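Local atomic coordinates of mRNA export factor (Human herpesvirus 1, PDB entry 4YXP), a protein that regulates viral gene expression after infection, inhibits cellular splicing and mediates nuclear export of viral intronless mRNAs, acting as a homodimer. Residues A147-L150 / D151-T155; R180-A183 / D184-D187; S190-F193 / V194-R198; H224-P228 / G229-A233. One frame throughout, in Å; residues are numbered along the deposited sequence.

In the fold
All four contacts are local, each within one continuous run of chain. Contacts 1 and 3 are helical turns, on helices 146-167 and 188-204. They touch where Leu-150 packs on Phe-193. Contact 3 is wholly buried and mainly apolar. Contact 1 is only partly buried, with Asp-151 in a salt bridge to Arg-108, near the second subunit. Contact 2 is the most exposed, a polar 3-10 turn in the loop just before helix 188-204. Its centre is about 20 Å from the centre of the chain. Contact 4 is the buried start of helix 230-241, where Phe-225, Tyr-226 and Cys-231 meet contact 3. Every contact also reaches the second subunit.

Contact 1: A147-L150 / D151-T155; sequences AAVL and DNLAT
Leu-153 packs back along its own helix onto Val-149, one turn earlier. Its CB lies 3.5 Å from the carbonyl O of Val-149. CG follows at a similar distance from that oxygen. At the tip, CD1 of Leu-153 meets CG2 of Val-149 at 3.9 Å. The two side chains run alongside each other on the same face of the helix. Val-149 has CG2 anti to its backbone N, and this places the methyl beside the leucine. The backbone of this turn is bonded in the regular i to i+4 pattern. The bond from Leu-153 N to Val-149 O (3.0 Å) is nearly straight, with an N-H...O angle of 170°. Asp-151 N donates to Ala-147 O at 2.9 Å. The carboxylate of Asp-151 leans back over the same oxygen, with CG 3.3 Å from Ala-147 O. Its OD2 forms a salt bridge with Arg-108 of helix 93-109, which should offset the charge. Leu-153 also packs on Phe-112 and Ala-115 of helix 112-132. Thr-155 OG1 is hydrogen-bonded to Thr-155 OG1 of the second subunit. This is a regular alpha-helical turn, part of helix 146-167 at the interface of the intertwined dimer.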
ATOM      1  N   ALA B 147      -4.419 -10.109  -5.359  1.00 18.66           N
ATOM      2  CA  ALA B 147      -3.432  -9.856  -4.307  1.00 21.66           C
ATOM      3  C   ALA B 147      -3.071  -8.377  -4.204  1.00 22.12           C
ATOM      4  O   ALA B 147      -2.693  -7.899  -3.135  1.00 23.77           O
ATOM      5  CB  ALA B 147      -2.178 -10.678  -4.553  1.00 23.02           C
ATOM      6  N   ALA B 148      -3.185  -7.654  -5.314  1.00 20.11           N
ATOM      7  CA  ALA B 148      -2.803  -6.246  -5.351  1.00 20.60           C
ATOM      8  C   ALA B 148      -3.792  -5.375  -4.577  1.00 20.73           C
ATOM      9  O   ALA B 148      -3.389  -4.503  -3.803  1.00 20.48           O
ATOM     10  CB  ALA B 148      -2.691  -5.770  -6.787  1.00 22.82           C
ATOM     11  N   VAL B 149      -5.086  -5.605  -4.782  1.00 21.24           N
ATOM     12  CA  VAL B 149      -6.095  -4.826  -4.069  1.00 21.85           C
ATOM     13  C   VAL B 149      -6.109  -5.270  -2.603  1.00 20.47           C
ATOM     14  O   VAL B 149      -6.298  -4.446  -1.704  1.00 20.26           O
ATOM     15  CB  VAL B 149      -7.500  -4.933  -4.742  1.00 23.49           C
ATOM     16  CG1 VAL B 149      -7.876  -6.370  -5.057  1.00 25.75           C
ATOM     17  CG2 VAL B 149      -8.570  -4.271  -3.874  1.00 23.44           C
ATOM     18  N   LEU B 150      -5.871  -6.556  -2.359  1.00 21.00           N
ATOM     19  CA  LEU B 150      -5.730  -7.058  -0.992  1.00 20.81           C
ATOM     20  C   LEU B 150      -4.617  -6.332  -0.236  1.00 20.40           C
ATOM     21  O   LEU B 150      -4.839  -5.816   0.863  1.00 21.96           O
ATOM     22  CB  LEU B 150      -5.454  -8.563  -1.000  1.00 22.83           C
ATOM     23  CG  LEU B 150      -5.156  -9.215   0.352  1.00 25.24           C
ATOM     24  CD1 LEU B 150      -6.308  -9.003   1.327  1.00 24.50           C
ATOM     25  CD2 LEU B 150      -4.873 -10.699   0.175  1.00 27.95           C
ATOM     26  N   ASP B 151      -3.421  -6.299  -0.819  1.00 19.35           N
ATOM     27  CA  ASP B 151      -2.270  -5.650  -0.181  1.00 21.02           C
ATOM     28  C   ASP B 151      -2.521  -4.165   0.069  1.00 20.50           C
ATOM     29  O   ASP B 151      -2.181  -3.632   1.134  1.00 20.30           O
ATOM     30  CB  ASP B 151      -1.008  -5.810  -1.038  1.00 25.54           C
ATOM     31  CG  ASP B 151      -0.371  -7.182  -0.902  1.00 30.50           C
ATOM     32  OD1 ASP B 151      -0.871  -8.002  -0.099  1.00 33.07           O
ATOM     33  OD2 ASP B 151       0.645  -7.432  -1.590  1.00 31.86           O
ATOM     34  N   ASN B 152      -3.102  -3.494  -0.919  1.00 20.07           N
ATOM     35  CA  ASN B 152      -3.362  -2.065  -0.814  1.00 22.18           C
ATOM     36  C   ASN B 152      -4.346  -1.751   0.318  1.00 21.00           C
ATOM     37  O   ASN B 152      -4.086  -0.876   1.148  1.00 21.49           O
ATOM     38  CB  ASN B 152      -3.899  -1.523  -2.144  1.00 24.45           C
ATOM     39  CG  ASN B 152      -3.714  -0.020  -2.275  1.00 28.31           C
ATOM     40  OD1 ASN B 152      -2.923   0.588  -1.550  1.00 33.98           O
ATOM     41  ND2 ASN B 152      -4.433   0.583  -3.206  1.00 26.62           N
ATOM     42  N   LEU B 153      -5.470  -2.461   0.356  1.00 19.31           N
ATOM     43  CA  LEU B 153      -6.470  -2.229   1.397  1.00 20.29           C
ATOM     44  C   LEU B 153      -5.916  -2.561   2.781  1.00 19.90           C
ATOM     45  O   LEU B 153      -6.207  -1.869   3.759  1.00 20.64           O
ATOM     46  CB  LEU B 153      -7.737  -3.051   1.137  1.00 21.44           C
ATOM     47  CG  LEU B 153      -8.672  -2.554   0.028  1.00 21.78           C
ATOM     48  CD1 LEU B 153      -9.789  -3.563  -0.224  1.00 22.48           C
ATOM     49  CD2 LEU B 153      -9.261  -1.194   0.366  1.00 21.41           C
ATOM     50  N   ALA B 154      -5.123  -3.623   2.864  1.00 19.63           N
ATOM     51  CA  ALA B 154      -4.523  -4.018   4.132  1.00 21.31           C
ATOM     52  C   ALA B 154      -3.557  -2.945   4.641  1.00 22.44           C
ATOM     53  O   ALA B 154      -3.535  -2.633   5.831  1.00 22.55           O
ATOM     54  CB  ALA B 154      -3.804  -5.348   3.984  1.00 22.28           C
ATOM     55  N   THR B 155      -2.757  -2.390   3.737  1.00 23.00           N
ATOM     56  CA  THR B 155      -1.804  -1.349   4.101  1.00 23.83           C
ATOM     57  C   THR B 155      -2.546  -0.139   4.670  1.00 24.12           C
ATOM     58  O   THR B 155      -2.136   0.444   5.669  1.00 23.73           O
ATOM     59  CB  THR B 155      -0.941  -0.927   2.883  1.00 23.29           C
ATOM     60  OG1 THR B 155      -0.083  -2.010   2.505  1.00 22.88           O
ATOM     61  CG2 THR B 155      -0.082   0.301   3.200  1.00 23.83           C
TER

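Contact 2: R180-A183 / D184-D187; sequences RRLA and DIKD
Asp-184 folds back over Arg-181 in a short 3-10 turn, in the loop between helices 173-179 and 188-204. Its backbone N donates to Arg-181 O at 3.0 Å. Ile-185 N makes the next bond, to Leu-182 O, also at 3.0 Å. Both are i to i+3 bonds, the signature of such a turn, and each donor sits well above the plane of the carbonyl that receives it. The C=O...N angle at Arg-181 O is only 120°. Asp-184 CG is anti to the carbonyl carbon (chi1 -72°), which carries the carboxylate back towards Arg-181. Its OD2 comes 3.8 Å from CB of Arg-181. A water bridges the two residues: it accepts from Arg-181 N at 2.9 Å and donates to Asp-184 OD2 at 2.8 Å. On the apolar side, Leu-182 CD2 lies 4.1 Å from Ile-185 CD1, the two chains extending together. Lys-186 bends at chi2, bringing CE to 3.4 Å from Ala-183 O.

Outside this shell, Arg-179 forms a salt bridge with Asp-184 OD2 and so helps fix the carboxylate, while Ile-185 rests on Phe-191 and Val-194 of helix 188-204. The loop holds the N-terminal arm of the second subunit by two kinds of chemistry. Lys-186 NZ and the N atoms of Leu-182 and Ala-183 bind its Asp-9 and Asp-6, and Leu-182 and Ile-185 pack on its Thr-7 and Ile-8.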
ATOM      1  N   ARG B 180      -7.714 -18.011   6.433  1.00 30.75           N
ATOM      2  CA  ARG B 180      -8.504 -18.051   5.203  1.00 30.25           C
ATOM      3  C   ARG B 180      -9.685 -19.017   5.313  1.00 30.20           C
ATOM      4  O   ARG B 180      -9.879 -19.879   4.453  1.00 30.97           O
ATOM      5  CB  ARG B 180      -7.608 -18.434   4.020  1.00 31.59           C
ATOM      6  CG  ARG B 180      -6.488 -17.425   3.750  1.00 32.43           C
ATOM      7  CD  ARG B 180      -5.698 -17.760   2.487  1.00 32.94           C
ATOM      8  NE  ARG B 180      -4.806 -18.906   2.668  1.00 34.10           N
ATOM      9  CZ  ARG B 180      -3.540 -18.826   3.074  1.00 34.96           C
ATOM     10  NH1 ARG B 180      -2.990 -17.650   3.354  1.00 35.13           N
ATOM     11  NH2 ARG B 180      -2.817 -19.931   3.201  1.00 36.29           N
ATOM     12  N   ARG B 181     -10.476 -18.857   6.372  1.00 29.88           N
ATOM     13  CA  ARG B 181     -11.625 -19.723   6.630  1.00 32.67           C
ATOM     14  C   ARG B 181     -12.932 -18.953   6.517  1.00 31.04           C
ATOM     15  O   ARG B 181     -13.091 -17.888   7.112  1.00 30.71           O
ATOM     16  CB  ARG B 181     -11.529 -20.352   8.024  1.00 39.97           C
ATOM     17  CG  ARG B 181     -10.360 -21.294   8.209  1.00 46.96           C
ATOM     18  CD  ARG B 181     -10.347 -21.875   9.612  1.00 53.89           C
ATOM     19  NE  ARG B 181      -9.039 -22.423   9.963  1.00 58.85           N
ATOM     20  CZ  ARG B 181      -8.775 -23.076  11.090  1.00 64.13           C
ATOM     21  NH1 ARG B 181      -9.731 -23.280  11.988  1.00 66.14           N
ATOM     22  NH2 ARG B 181      -7.551 -23.532  11.318  1.00 66.74           N
ATOM     23  N   LEU B 182     -13.873 -19.500   5.757  1.00 30.98           N
ATOM     24  CA  LEU B 182     -15.180 -18.879   5.605  1.00 30.52           C
ATOM     25  C   LEU B 182     -15.870 -18.722   6.955  1.00 30.20           C
ATOM     26  O   LEU B 182     -16.613 -17.766   7.173  1.00 29.13           O
ATOM     27  CB  LEU B 182     -16.053 -19.708   4.664  1.00 30.49           C
ATOM     28  CG  LEU B 182     -15.508 -19.893   3.248  1.00 28.51           C
ATOM     29  CD1 LEU B 182     -16.372 -20.879   2.486  1.00 29.67           C
ATOM     30  CD2 LEU B 182     -15.432 -18.559   2.511  1.00 26.00           C
ATOM     31  N   ALA B 183     -15.611 -19.662   7.860  1.00 32.17           N
ATOM     32  CA  ALA B 183     -16.247 -19.667   9.175  1.00 35.11           C
ATOM     33  C   ALA B 183     -15.806 -18.484  10.037  1.00 35.41           C
ATOM     34  O   ALA B 183     -16.433 -18.190  11.053  1.00 35.57           O
ATOM     35  CB  ALA B 183     -15.952 -20.978   9.895  1.00 38.08           C
ATOM     36  N   ASP B 184     -14.729 -17.811   9.637  1.00 34.56           N
ATOM     37  CA  ASP B 184     -14.245 -16.637  10.363  1.00 34.68           C
ATOM     38  C   ASP B 184     -14.955 -15.355   9.919  1.00 32.30           C
ATOM     39  O   ASP B 184     -14.819 -14.311  10.554  1.00 31.71           O
ATOM     40  CB  ASP B 184     -12.734 -16.467  10.172  1.00 35.70           C
ATOM     41  CG  ASP B 184     -11.923 -17.518  10.915  1.00 39.39           C
ATOM     42  OD1 ASP B 184     -12.477 -18.192  11.811  1.00 42.10           O
ATOM     43  OD2 ASP B 184     -10.718 -17.658  10.610  1.00 39.46           O
ATOM     44  N   ILE B 185     -15.703 -15.433   8.824  1.00 31.06           N
ATOM     45  CA  ILE B 185     -16.398 -14.266   8.291  1.00 29.73           C
ATOM     46  C   ILE B 185     -17.641 -13.978   9.126  1.00 32.17           C
ATOM     47  O   ILE B 185     -18.566 -14.792   9.181  1.00 33.91           O
ATOM     48  CB  ILE B 185     -16.756 -14.468   6.807  1.00 27.71           C
ATOM     49  CG1 ILE B 185     -15.474 -14.683   5.989  1.00 27.08           C
ATOM     50  CG2 ILE B 185     -17.551 -13.275   6.282  1.00 25.90           C
ATOM     51  CD1 ILE B 185     -15.705 -14.980   4.515  1.00 26.47           C
ATOM     52  N   LYS B 186     -17.657 -12.816   9.774  1.00 33.02           N
ATOM     53  CA  LYS B 186     -18.782 -12.423  10.622  1.00 35.12           C
ATOM     54  C   LYS B 186     -19.207 -10.976  10.381  1.00 34.65           C
ATOM     55  O   LYS B 186     -20.120 -10.475  11.034  1.00 35.20           O
ATOM     56  CB  LYS B 186     -18.424 -12.613  12.098  1.00 35.70           C
ATOM     57  CG  LYS B 186     -18.092 -14.046  12.492  1.00 37.21           C
ATOM     58  CD  LYS B 186     -19.278 -14.988  12.308  1.00 40.56           C
ATOM     59  CE  LYS B 186     -18.903 -16.416  12.673  1.00 43.31           C
ATOM     60  NZ  LYS B 186     -19.903 -17.415  12.203  1.00 45.25           N
ATOM     61  N   ASP B 187     -18.545 -10.306   9.444  1.00 32.35           N
ATOM     62  CA  ASP B 187     -18.860  -8.916   9.134  1.00 32.40           C
ATOM     63  C   ASP B 187     -18.245  -8.543   7.792  1.00 30.79           C
ATOM     64  O   ASP B 187     -17.613  -9.375   7.143  1.00 29.59           O
ATOM     65  CB  ASP B 187     -18.346  -7.981  10.234  1.00 33.73           C
ATOM     66  CG  ASP B 187     -16.883  -7.615  10.050  1.00 32.80           C
ATOM     67  OD1 ASP B 187     -16.041  -8.533   9.943  1.00 31.58           O
ATOM     68  OD2 ASP B 187     -16.578  -6.405   9.999  1.00 33.18           O
TER
HETATM   69  O   HOH W   1      -9.941 -16.626   8.098  1.00 29.28           O

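Contact 3: S190-F193 / V194-R198; sequences SFVF and VILAR
Ile-195 lays its CG1 over one face of the Phe-191 ring, one helical turn away. CG1 is 4.0 Å from the ring centroid and 26° off the ring normal, a CH-pi contact. It lies towards the rim of the ring, closest to CE1 of Phe-191 at 3.6 Å. With CG anti to the backbone N (chi1 171°), the Phe-191 ring is carried alongside the following turn. Among the side-chain pairs this is the closer one. The same CG1 of Ile-195 also lies 3.1 Å from Phe-191 O, and Val-194 CG2 comes to 3.0 Å from Ser-190 O.

A looser pair stands next to it. Val-192 CG1 and Leu-196 CD1 are 3.9 Å apart, in parallel paths off the helix. Backbone bonds tie both pairs: Ile-195 N donates to Phe-191 O at 3.0 Å, and Leu-196 N to Val-192 O at 3.1 Å. No side of the contact is open to solvent, since all its touching residues are buried. The polar groups lie at its two ends. Ser-190 OG accepts from Lys-186 N and is also bonded to Asp-187. Arg-198 gives its guanidinium N-H groups to backbone oxygens of Arg-180, Ala-213 and Thr-214.

Helix 188-204 packs against three others: Phe-193 on helix 146-167, Val-194 on Leu-176 of helix 173-179, and Phe-191, Ile-195 and Leu-196 on Leu-123 of helix 112-132.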
ATOM      1  N   SER B 190     -14.157  -8.717   7.710  1.00 23.35           N
ATOM      2  CA  SER B 190     -13.642 -10.078   7.624  1.00 25.53           C
ATOM      3  C   SER B 190     -14.051 -10.727   6.299  1.00 25.78           C
ATOM      4  O   SER B 190     -13.307 -11.536   5.749  1.00 26.74           O
ATOM      5  CB  SER B 190     -14.124 -10.922   8.811  1.00 27.77           C
ATOM      6  OG  SER B 190     -15.529 -10.877   8.963  1.00 29.68           O
ATOM      7  N   PHE B 191     -15.220 -10.365   5.779  1.00 23.97           N
ATOM      8  CA  PHE B 191     -15.641 -10.872   4.470  1.00 23.74           C
ATOM      9  C   PHE B 191     -14.653 -10.459   3.386  1.00 23.54           C
ATOM     10  O   PHE B 191     -14.134 -11.298   2.643  1.00 23.00           O
ATOM     11  CB  PHE B 191     -17.041 -10.371   4.097  1.00 24.57           C
ATOM     12  CG  PHE B 191     -17.426 -10.685   2.675  1.00 24.90           C
ATOM     13  CD1 PHE B 191     -17.888 -11.946   2.332  1.00 26.49           C
ATOM     14  CD2 PHE B 191     -17.305  -9.730   1.681  1.00 24.58           C
ATOM     15  CE1 PHE B 191     -18.231 -12.245   1.024  1.00 27.08           C
ATOM     16  CE2 PHE B 191     -17.647 -10.022   0.369  1.00 25.41           C
ATOM     17  CZ  PHE B 191     -18.109 -11.280   0.040  1.00 26.17           C
ATOM     18  N   VAL B 192     -14.400  -9.159   3.294  1.00 23.96           N
ATOM     19  CA  VAL B 192     -13.538  -8.625   2.252  1.00 23.30           C
ATOM     20  C   VAL B 192     -12.145  -9.254   2.317  1.00 22.58           C
ATOM     21  O   VAL B 192     -11.599  -9.683   1.306  1.00 20.75           O
ATOM     22  CB  VAL B 192     -13.454  -7.086   2.346  1.00 24.35           C
ATOM     23  CG1 VAL B 192     -12.372  -6.533   1.420  1.00 24.14           C
ATOM     24  CG2 VAL B 192     -14.801  -6.466   2.000  1.00 25.47           C
ATOM     25  N   PHE B 193     -11.562  -9.323   3.502  1.00 22.56           N
ATOM     26  CA  PHE B 193     -10.175  -9.759   3.585  1.00 22.26           C
ATOM     27  C   PHE B 193     -10.029 -11.278   3.487  1.00 21.96           C
ATOM     28  O   PHE B 193      -9.087 -11.761   2.865  1.00 22.14           O
ATOM     29  CB  PHE B 193      -9.540  -9.206   4.863  1.00 23.00           C
ATOM     30  CG  PHE B 193      -9.136  -7.770   4.728  1.00 22.97           C
ATOM     31  CD1 PHE B 193      -7.937  -7.437   4.121  1.00 23.36           C
ATOM     32  CD2 PHE B 193      -9.976  -6.752   5.148  1.00 22.89           C
ATOM     33  CE1 PHE B 193      -7.567  -6.111   3.965  1.00 24.14           C
ATOM     34  CE2 PHE B 193      -9.613  -5.426   4.993  1.00 23.45           C
ATOM     35  CZ  PHE B 193      -8.408  -5.106   4.402  1.00 24.13           C
ATOM     36  N   VAL B 194     -10.969 -12.030   4.048  1.00 22.95           N
ATOM     37  CA  VAL B 194     -10.913 -13.485   3.957  1.00 23.79           C
ATOM     38  C   VAL B 194     -11.135 -13.937   2.506  1.00 23.24           C
ATOM     39  O   VAL B 194     -10.415 -14.799   1.996  1.00 23.49           O
ATOM     40  CB  VAL B 194     -11.934 -14.144   4.903  1.00 26.67           C
ATOM     41  CG1 VAL B 194     -12.029 -15.651   4.642  1.00 28.01           C
ATOM     42  CG2 VAL B 194     -11.543 -13.897   6.350  1.00 28.06           C
ATOM     43  N   ILE B 195     -12.128 -13.360   1.841  1.00 22.81           N
ATOM     44  CA  ILE B 195     -12.444 -13.770   0.474  1.00 23.39           C
ATOM     45  C   ILE B 195     -11.302 -13.404  -0.470  1.00 22.79           C
ATOM     46  O   ILE B 195     -10.861 -14.232  -1.265  1.00 22.33           O
ATOM     47  CB  ILE B 195     -13.777 -13.157   0.003  1.00 24.06           C
ATOM     48  CG1 ILE B 195     -14.939 -13.713   0.829  1.00 23.93           C
ATOM     49  CG2 ILE B 195     -14.010 -13.431  -1.485  1.00 26.18           C
ATOM     50  CD1 ILE B 195     -15.110 -15.233   0.754  1.00 25.51           C
ATOM     51  N   LEU B 196     -10.818 -12.171  -0.390  1.00 23.80           N
ATOM     52  CA  LEU B 196      -9.709 -11.752  -1.239  1.00 24.91           C
ATOM     53  C   LEU B 196      -8.460 -12.594  -0.965  1.00 25.33           C
ATOM     54  O   LEU B 196      -7.729 -12.941  -1.891  1.00 25.72           O
ATOM     55  CB  LEU B 196      -9.393 -10.267  -1.037  1.00 25.64           C
ATOM     56  CG  LEU B 196     -10.427  -9.247  -1.520  1.00 25.40           C
ATOM     57  CD1 LEU B 196      -9.879  -7.840  -1.348  1.00 24.71           C
ATOM     58  CD2 LEU B 196     -10.835  -9.483  -2.971  1.00 25.24           C
ATOM     59  N   ALA B 197      -8.215 -12.924   0.301  1.00 24.79           N
ATOM     60  CA  ALA B 197      -7.048 -13.729   0.655  1.00 25.04           C
ATOM     61  C   ALA B 197      -7.168 -15.138   0.079  1.00 25.35           C
ATOM     62  O   ALA B 197      -6.189 -15.700  -0.414  1.00 25.13           O
ATOM     63  CB  ALA B 197      -6.872 -13.789   2.163  1.00 24.46           C
ATOM     64  N   ARG B 198      -8.368 -15.707   0.153  1.00 25.94           N
ATOM     65  CA  ARG B 198      -8.609 -17.039  -0.389  1.00 26.20           C
ATOM     66  C   ARG B 198      -8.402 -17.032  -1.898  1.00 26.17           C
ATOM     67  O   ARG B 198      -7.713 -17.891  -2.438  1.00 26.30           O
ATOM     68  CB  ARG B 198     -10.022 -17.520  -0.049  1.00 26.34           C
ATOM     69  CG  ARG B 198     -10.191 -17.960   1.396  1.00 26.19           C
ATOM     70  CD  ARG B 198     -11.657 -18.157   1.767  1.00 26.18           C
ATOM     71  NE  ARG B 198     -12.309 -19.227   1.011  1.00 26.98           N
ATOM     72  CZ  ARG B 198     -12.343 -20.505   1.379  1.00 28.76           C
ATOM     73  NH1 ARG B 198     -11.744 -20.906   2.494  1.00 29.57           N
ATOM     74  NH2 ARG B 198     -12.975 -21.396   0.624  1.00 29.41           N
TER

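Contact 4: H224-P228 / G229-A233; sequences HFYLP and GACMA
Leu-227 O accepts a hydrogen bond from Ala-230 N at 3.0 Å, which closes a type II beta turn over Pro-228 and Gly-229. The donor lies in the carbonyl plane, though the N-H...O angle is a bent 136°. Ala-230 CB also sits against this oxygen, at 3.2 Å. The turn leads directly into helix 230-241, with Gly-229 at the N-cap. Gly-229 has positive phi (106°), as the third position of a type II turn requires. Gly-229 O then accepts from Ala-233 N at 3.0 Å, the first turn of the helix.

Tyr-226 swings back against the turn. Its CG is anti to the backbone N (chi1 172°), and one face of the ring is turned to Pro-228, whose N lies 3.8 Å from the ring plane, towards the rim. CE1 of Tyr-226 meets Ala-230 CB at 4.0 Å. The sulfur of Cys-231 approaches the same ring obliquely, a sulfur-aromatic contact with SG 5.5 Å from the ring centroid. The hydroxyl of Tyr-226 is hydrogen-bonded to Asp-120 OD1 of helix 112-132, whose carboxylate also accepts from Cys-231 N and Met-232 N. Asp-120 therefore ties the tyrosine to the start of the helix, where its negative charge would be favoured by the helix dipole. Phe-191 of helix 188-204 packs on the tyrosine, and Pro-228 lies on Ser-273 of the second subunit. CE1 of Tyr-226 is also the atom of the ring nearest to Cys-231 SG, at 4.2 Å.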
ATOM      1  N   HIS B 224     -25.325 -15.239  -3.589  1.00 32.67           N
ATOM      2  CA  HIS B 224     -26.447 -14.384  -3.212  1.00 33.35           C
ATOM      3  C   HIS B 224     -26.055 -13.357  -2.149  1.00 31.61           C
ATOM      4  O   HIS B 224     -26.623 -12.266  -2.078  1.00 31.14           O
ATOM      5  CB  HIS B 224     -27.593 -15.268  -2.704  1.00 36.27           C
ATOM      6  CG  HIS B 224     -28.856 -14.527  -2.385  1.00 39.58           C
ATOM      7  ND1 HIS B 224     -29.663 -13.974  -3.356  1.00 40.80           N
ATOM      8  CD2 HIS B 224     -29.464 -14.281  -1.201  1.00 42.13           C
ATOM      9  CE1 HIS B 224     -30.708 -13.406  -2.780  1.00 42.71           C
ATOM     10  NE2 HIS B 224     -30.613 -13.576  -1.476  1.00 43.61           N
ATOM     11  N   PHE B 225     -25.066 -13.706  -1.335  1.00 30.73           N
ATOM     12  CA  PHE B 225     -24.685 -12.883  -0.189  1.00 31.92           C
ATOM     13  C   PHE B 225     -23.853 -11.652  -0.557  1.00 31.50           C
ATOM     14  O   PHE B 225     -23.677 -10.761   0.273  1.00 32.19           O
ATOM     15  CB  PHE B 225     -23.915 -13.728   0.832  1.00 31.29           C
ATOM     16  CG  PHE B 225     -22.800 -14.536   0.234  1.00 31.29           C
ATOM     17  CD1 PHE B 225     -21.572 -13.960  -0.033  1.00 30.39           C
ATOM     18  CD2 PHE B 225     -22.983 -15.877  -0.059  1.00 33.29           C
ATOM     19  CE1 PHE B 225     -20.547 -14.703  -0.583  1.00 30.66           C
ATOM     20  CE2 PHE B 225     -21.963 -16.626  -0.611  1.00 33.04           C
ATOM     21  CZ  PHE B 225     -20.745 -16.039  -0.872  1.00 31.52           C
ATOM     22  N   TYR B 226     -23.334 -11.597  -1.783  1.00 28.72           N
ATOM     23  CA  TYR B 226     -22.591 -10.419  -2.226  1.00 26.94           C
ATOM     24  C   TYR B 226     -23.384  -9.583  -3.226  1.00 27.73           C
ATOM     25  O   TYR B 226     -23.778 -10.062  -4.295  1.00 28.35           O
ATOM     26  CB  TYR B 226     -21.245 -10.803  -2.854  1.00 24.53           C
ATOM     27  CG  TYR B 226     -20.559  -9.606  -3.477  1.00 24.39           C
ATOM     28  CD1 TYR B 226     -19.970  -8.625  -2.683  1.00 24.47           C
ATOM     29  CD2 TYR B 226     -20.527  -9.435  -4.851  1.00 24.41           C
ATOM     30  CE1 TYR B 226     -19.367  -7.519  -3.245  1.00 24.09           C
ATOM     31  CE2 TYR B 226     -19.924  -8.332  -5.421  1.00 24.46           C
ATOM     32  CZ  TYR B 226     -19.343  -7.379  -4.617  1.00 24.12           C
ATOM     33  OH  TYR B 226     -18.749  -6.279  -5.192  1.00 23.93           O
ATOM     34  N   LEU B 227     -23.606  -8.324  -2.868  1.00 27.48           N
ATOM     35  CA  LEU B 227     -24.231  -7.364  -3.762  1.00 28.16           C
ATOM     36  C   LEU B 227     -23.162  -6.401  -4.271  1.00 28.02           C
ATOM     37  O   LEU B 227     -22.411  -5.841  -3.469  1.00 27.15           O
ATOM     38  CB  LEU B 227     -25.348  -6.603  -3.045  1.00 29.68           C
ATOM     39  CG  LEU B 227     -26.568  -7.437  -2.646  1.00 31.61           C
ATOM     40  CD1 LEU B 227     -27.455  -6.664  -1.679  1.00 33.13           C
ATOM     41  CD2 LEU B 227     -27.363  -7.856  -3.878  1.00 32.42           C
ATOM     42  N   PRO B 228     -23.063  -6.218  -5.602  1.00 29.51           N
ATOM     43  CA  PRO B 228     -22.024  -5.324  -6.126  1.00 28.55           C
ATOM     44  C   PRO B 228     -22.057  -3.936  -5.489  1.00 26.63           C
ATOM     45  O   PRO B 228     -23.096  -3.276  -5.489  1.00 28.18           O
ATOM     46  CB  PRO B 228     -22.348  -5.250  -7.622  1.00 30.75           C
ATOM     47  CG  PRO B 228     -23.013  -6.540  -7.916  1.00 31.77           C
ATOM     48  CD  PRO B 228     -23.830  -6.854  -6.691  1.00 31.95           C
ATOM     49  N   GLY B 229     -20.920  -3.510  -4.950  1.00 24.37           N
ATOM     50  CA  GLY B 229     -20.833  -2.245  -4.243  1.00 25.03           C
ATOM     51  C   GLY B 229     -20.742  -2.407  -2.735  1.00 24.99           C
ATOM     52  O   GLY B 229     -20.559  -1.426  -2.009  1.00 25.22           O
ATOM     53  N   ALA B 230     -20.854  -3.644  -2.257  1.00 24.28           N
ATOM     54  CA  ALA B 230     -20.895  -3.907  -0.819  1.00 25.48           C
ATOM     55  C   ALA B 230     -19.565  -3.613  -0.137  1.00 24.93           C
ATOM     56  O   ALA B 230     -19.543  -3.259   1.043  1.00 25.47           O
ATOM     57  CB  ALA B 230     -21.305  -5.348  -0.558  1.00 25.37           C
ATOM     58  N   CYS B 231     -18.460  -3.775  -0.863  1.00 24.23           N
ATOM     59  CA  CYS B 231     -17.134  -3.527  -0.291  1.00 24.82           C
ATOM     60  C   CYS B 231     -16.967  -2.047   0.021  1.00 25.56           C
ATOM     61  O   CYS B 231     -16.553  -1.672   1.118  1.00 28.62           O
ATOM     62  CB  CYS B 231     -16.024  -3.981  -1.243  1.00 25.89           C
ATOM     63  SG  CYS B 231     -15.937  -5.762  -1.524  1.00 27.12           S
ATOM     64  N   MET B 232     -17.293  -1.211  -0.959  1.00 23.25           N
ATOM     65  CA  MET B 232     -17.208   0.232  -0.803  1.00 24.41           C
ATOM     66  C   MET B 232     -18.214   0.757   0.224  1.00 25.19           C
ATOM     67  O   MET B 232     -17.847   1.494   1.142  1.00 26.47           O
ATOM     68  CB  MET B 232     -17.434   0.918  -2.147  1.00 27.26           C
ATOM     69  CG  MET B 232     -17.367   2.433  -2.089  1.00 31.04           C
ATOM     70  SD  MET B 232     -17.603   3.188  -3.702  1.00 33.82           S
ATOM     71  CE  MET B 232     -16.082   2.712  -4.525  1.00 33.58           C
ATOM     72  N   ALA B 233     -19.480   0.389   0.069  1.00 25.43           N
ATOM     73  CA  ALA B 233     -20.515   0.884   0.971  1.00 28.54           C
ATOM     74  C   ALA B 233     -20.267   0.396   2.396  1.00 28.53           C
ATOM     75  O   ALA B 233     -20.399   1.153   3.360  1.00 29.93           O
ATOM     76  CB  ALA B 233     -21.890   0.445   0.496  1.00 31.64           C
TER